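Local coordinates for protein glutathione peroxidase (Schistosoma mansoni, PDB 2V1M) that reduces hydrogen peroxide to water, using two molecules of glutathione that end up as glutathione disulfide, at residues N128-N133 and V146-P151. Numbering follows the deposited sequence. Where two conformers were deposited one is given.
Sequences NNIKWN and VKRYSP. With SO4 (sulfate ion), chain B; SO4 (sulfate ion), chain C.
In this thioredoxin-fold peroxidase, the loop 128-133 leads into strand 136-139 and meets the last strand of the central sheet, 145-149, through Arg148 and Asn128. The Arg148 side chain is extended from CG to NE, with CG anti to the backbone N (chi1 174°). Its guanidinium meets the loop end-on, and both terminal nitrogens hydrogen-bond to one acceptor, Asn128 O. Arg148 NH2 lies 2.9 Å from Asn128 O and Arg148 NH1 3.2 Å from it. Both donors come from the same face of the carbonyl plane, NH2 well above it. NH1 also hydrogen-bonds to Gln122 O, while Asn128 OD1 accepts from Gly124 N. Ile130 CD1 lies over one guanidinium face, offset toward its rim, 3.8 Å from Arg148 NH2.

The sulfate of chain B, probably from the crystallisation liquor, bridges Arg148 and Lys131. Arg148 NE donates to its O3 at 2.9 Å, and Lys131 NZ to its O1 at 2.7 Å. The shared anion probably offsets the two positive charges.

Beyond the strand end, Pro151 turns its ring to the loop. Pro151 CG packs 3.9 Å from Trp132 CB, and Pro151 CB lies 3.3 Å from Asn133 O. The Asn133 side chain leaves its backbone away from segment 146-151. Its ND2 hydrogen-bonds to OD2 of residue 43, a cysteine oxidised here to cysteinesulfonic acid and, by similarity, the active-site residue.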
ATOM      1  N   ASN A 128       6.138 -15.959  -5.453  1.00  4.22           N
ATOM      2  CA  ASN A 128       5.379 -15.186  -4.488  1.00  3.88           C
ATOM      3  C   ASN A 128       6.030 -13.911  -3.941  1.00  3.54           C
ATOM      4  O   ASN A 128       5.325 -13.056  -3.390  1.00  3.53           O
ATOM      5  CB  ASN A 128       4.895 -16.048  -3.320  1.00  4.67           C
ATOM      6  CG  ASN A 128       3.575 -15.538  -2.761  1.00  4.00           C
ATOM      7  OD1 ASN A 128       2.783 -14.946  -3.509  1.00  4.41           O
ATOM      8  ND2 ASN A 128       3.303 -15.776  -1.501  1.00  5.32           N
ATOM      9  N   ASN A 129       7.357 -13.792  -3.924  0.50  3.65           N
ATOM     10  CA  ASN A 129       7.965 -12.544  -3.445  0.80  3.70           C
ATOM     11  C   ASN A 129       7.405 -11.362  -4.233  0.50  3.67           C
ATOM     12  O   ASN A 129       7.071 -11.461  -5.402  0.50  3.43           O
ATOM     13  CB  ASN A 129       9.497 -12.548  -3.661  0.80  4.68           C
ATOM     14  CG  ASN A 129      10.250 -13.238  -2.533  0.50  3.89           C
ATOM     15  OD1 ASN A 129       9.648 -13.915  -1.690  0.50  5.66           O
ATOM     16  ND2 ASN A 129      11.567 -13.039  -2.486  0.50  6.20           N
ATOM     17  N   ILE A 130       7.383 -10.202  -3.599  1.00  3.65           N
ATOM     18  CA  ILE A 130       7.081  -8.926  -4.258  1.00  3.44           C
ATOM     19  C   ILE A 130       8.166  -8.712  -5.326  1.00  3.75           C
ATOM     20  O   ILE A 130       9.368  -8.881  -5.048  1.00  4.48           O
ATOM     21  CB  ILE A 130       7.057  -7.764  -3.249  1.00  3.45           C
ATOM     22  CG1 ILE A 130       6.098  -8.024  -2.082  1.00  3.42           C
ATOM     23  CG2 ILE A 130       6.781  -6.438  -3.951  1.00  3.63           C
ATOM     24  CD1 ILE A 130       4.662  -8.335  -2.508  1.00  4.37           C
ATOM     25  N   LYS A 131       7.745  -8.341  -6.530  1.00  3.91           N
ATOM     26  CA  LYS A 131       8.687  -8.327  -7.634  0.50  3.93           C
ATOM     27  C   LYS A 131       9.401  -7.012  -7.871  1.00  3.57           C
ATOM     28  O   LYS A 131      10.529  -7.012  -8.378  1.00  4.03           O
ATOM     29  CB  LYS A 131       8.004  -8.751  -8.909  0.50  3.86           C
ATOM     30  CG  LYS A 131       7.650 -10.215  -8.913  0.50  3.00           C
ATOM     31  CD  LYS A 131       6.760 -10.530 -10.116  0.50  2.78           C
ATOM     32  CE  LYS A 131       6.476 -12.011 -10.286  0.50  2.38           C
ATOM     33  NZ  LYS A 131       5.869 -12.622  -9.085  0.50  2.80           N
ATOM     34  N   TRP A 132       8.783  -5.893  -7.512  1.00  2.92           N
ATOM     35  CA  TRP A 132       9.431  -4.590  -7.655  1.00  2.99           C
ATOM     36  C   TRP A 132       8.628  -3.579  -6.830  1.00  2.74           C
ATOM     37  O   TRP A 132       7.633  -3.931  -6.173  1.00  3.06           O
ATOM     38  CB  TRP A 132       9.570  -4.165  -9.152  1.00  3.03           C
ATOM     39  CG  TRP A 132      10.693  -3.200  -9.373  1.00  3.04           C
ATOM     40  CD1 TRP A 132      10.598  -1.890  -9.761  1.00  3.38           C
ATOM     41  CD2 TRP A 132      12.092  -3.452  -9.167  1.00  3.30           C
ATOM     42  NE1 TRP A 132      11.856  -1.318  -9.814  1.00  3.48           N
ATOM     43  CE2 TRP A 132      12.786  -2.249  -9.443  1.00  3.34           C
ATOM     44  CE3 TRP A 132      12.847  -4.593  -8.794  1.00  3.54           C
ATOM     45  CZ2 TRP A 132      14.190  -2.152  -9.371  1.00  3.98           C
ATOM     46  CZ3 TRP A 132      14.249  -4.490  -8.730  1.00  4.02           C
ATOM     47  CH2 TRP A 132      14.895  -3.269  -9.015  1.00  3.90           C
ATOM     48  N   ASN A 133       9.056  -2.321  -6.875  1.00  2.92           N
ATOM     49  CA  ASN A 133       8.254  -1.241  -6.293  1.00  3.05           C
ATOM     50  C   ASN A 133       6.868  -1.191  -6.940  1.00  2.87           C
ATOM     51  O   ASN A 133       6.691  -1.494  -8.119  1.00  3.23           O
ATOM     52  CB  ASN A 133       8.985   0.082  -6.467  1.00  3.19           C
ATOM     53  CG  ASN A 133      10.419   0.011  -6.009  1.00  3.09           C
ATOM     54  OD1 ASN A 133      10.708  -0.266  -4.834  1.00  3.21           O
ATOM     55  ND2 ASN A 133      11.339   0.225  -6.952  1.00  3.41           N
ATOM     56  N   VAL A 146      -7.921  -9.718  -0.947  1.00  2.88           N
ATOM     57  CA  VAL A 146      -8.636 -10.511  -1.931  1.00  3.10           C
ATOM     58  C   VAL A 146      -8.131 -10.318  -3.353  1.00  3.08           C
ATOM     59  O   VAL A 146      -8.625 -11.048  -4.249  1.00  3.59           O
ATOM     60  CB  VAL A 146     -10.169 -10.360  -1.846  1.00  3.46           C
ATOM     61  CG1 VAL A 146     -10.682 -10.854  -0.502  1.00  4.81           C
ATOM     62  CG2 VAL A 146     -10.585  -8.909  -2.106  1.00  4.30           C
ATOM     63  N   LYS A 147      -7.168  -9.413  -3.606  1.00  3.21           N
ATOM     64  CA  LYS A 147      -6.579  -9.339  -4.933  1.00  3.13           C
ATOM     65  C   LYS A 147      -5.198  -8.744  -4.792  1.00  3.01           C
ATOM     66  O   LYS A 147      -4.933  -7.919  -3.899  1.00  3.29           O
ATOM     67  CB  LYS A 147      -7.440  -8.548  -5.919  1.00  4.57           C
ATOM     68  CG  LYS A 147      -7.147  -8.907  -7.389  1.00  6.18           C
ATOM     69  CD  LYS A 147      -8.370  -8.709  -8.274  1.00  7.98           C
ATOM     70  CE  LYS A 147      -8.030  -8.847  -9.742  0.50  6.84           C
ATOM     71  NZ  LYS A 147      -9.213  -8.554 -10.601  0.50  8.89           N
ATOM     72  N   ARG A 148      -4.321  -9.118  -5.717  1.00  3.14           N
ATOM     73  CA  ARG A 148      -2.949  -8.638  -5.775  1.00  3.19           C
ATOM     74  C   ARG A 148      -2.639  -8.251  -7.218  1.00  3.08           C
ATOM     75  O   ARG A 148      -3.017  -8.971  -8.176  1.00  4.59           O
ATOM     76  CB  ARG A 148      -2.008  -9.778  -5.346  1.00  3.25           C
ATOM     77  CG  ARG A 148      -0.536  -9.503  -5.488  1.00  3.06           C
ATOM     78  CD  ARG A 148       0.254 -10.735  -5.012  1.00  3.45           C
ATOM     79  NE  ARG A 148       1.675 -10.587  -5.295  1.00  3.33           N
ATOM     80  CZ  ARG A 148       2.636 -11.247  -4.649  1.00  3.17           C
ATOM     81  NH1 ARG A 148       2.348 -12.043  -3.602  1.00  3.70           N
ATOM     82  NH2 ARG A 148       3.905 -11.093  -5.026  1.00  3.83           N
ATOM     83  N   TYR A 149      -1.962  -7.115  -7.382  1.00  2.78           N
ATOM     84  CA  TYR A 149      -1.647  -6.567  -8.717  1.00  3.18           C
ATOM     85  C   TYR A 149      -0.159  -6.342  -8.806  1.00  2.71           C
ATOM     86  O   TYR A 149       0.488  -5.812  -7.885  1.00  3.06           O
ATOM     87  CB  TYR A 149      -2.401  -5.249  -8.957  1.00  3.61           C
ATOM     88  CG  TYR A 149      -3.877  -5.305  -8.683  1.00  3.36           C
ATOM     89  CD1 TYR A 149      -4.792  -5.557  -9.721  1.00  4.20           C
ATOM     90  CD2 TYR A 149      -4.362  -5.139  -7.385  1.00  3.34           C
ATOM     91  CE1 TYR A 149      -6.165  -5.598  -9.475  1.00  4.40           C
ATOM     92  CE2 TYR A 149      -5.724  -5.179  -7.135  1.00  4.07           C
ATOM     93  CZ  TYR A 149      -6.616  -5.394  -8.171  1.00  4.26           C
ATOM     94  OH  TYR A 149      -7.960  -5.393  -7.859  1.00  5.26           O
ATOM     95  N   SER A 150       0.382  -6.699  -9.957  1.00  3.08           N
ATOM     96  CA  SER A 150       1.813  -6.590 -10.198  1.00  3.15           C
ATOM     97  C   SER A 150       2.198  -5.107 -10.354  1.00  2.83           C
ATOM     98  O   SER A 150       1.354  -4.250 -10.649  1.00  3.04           O
ATOM     99  CB  SER A 150       2.171  -7.387 -11.451  1.00  4.46           C
ATOM    100  OG  SER A 150       1.608  -6.795 -12.597  1.00  5.74           O
ATOM    101  N   PRO A 151       3.497  -4.821 -10.197  1.00  3.05           N
ATOM    102  CA  PRO A 151       4.004  -3.426 -10.269  1.00  3.56           C
ATOM    103  C   PRO A 151       3.507  -2.595 -11.454  1.00  3.31           C
ATOM    104  O   PRO A 151       3.190  -1.416 -11.255  1.00  4.19           O
ATOM    105  CB  PRO A 151       5.527  -3.615 -10.330  1.00  4.42           C
ATOM    106  CG  PRO A 151       5.742  -4.838  -9.434  1.00  4.58           C
ATOM    107  CD  PRO A 151       4.577  -5.771  -9.813  1.00  3.39           C
TER
HETATM  108  S   SO4 B1171       3.040 -10.151  -8.876  0.80  3.70           S
HETATM  109  O1  SO4 B1171       3.878 -11.071  -8.036  0.80  7.51           O
HETATM  110  O2  SO4 B1171       2.793 -10.852 -10.155  0.80  9.29           O
HETATM  111  O3  SO4 B1171       1.779  -9.924  -8.142  0.80  3.22           O
HETATM  112  O4  SO4 B1171       3.772  -8.917  -9.155  0.80  3.39           O
HETATM  113  S   SO4 C1172       6.588 -19.725  -4.492  0.50  4.73           S
HETATM  114  O1  SO4 C1172       7.573 -20.705  -4.965  0.50  8.17           O
HETATM  115  O2  SO4 C1172       5.515 -19.668  -5.495  0.50  6.16           O
HETATM  116  O3  SO4 C1172       6.069 -20.217  -3.212  0.50  8.36           O
HETATM  117  O4  SO4 C1172       7.182 -18.395  -4.334  0.50  6.20           O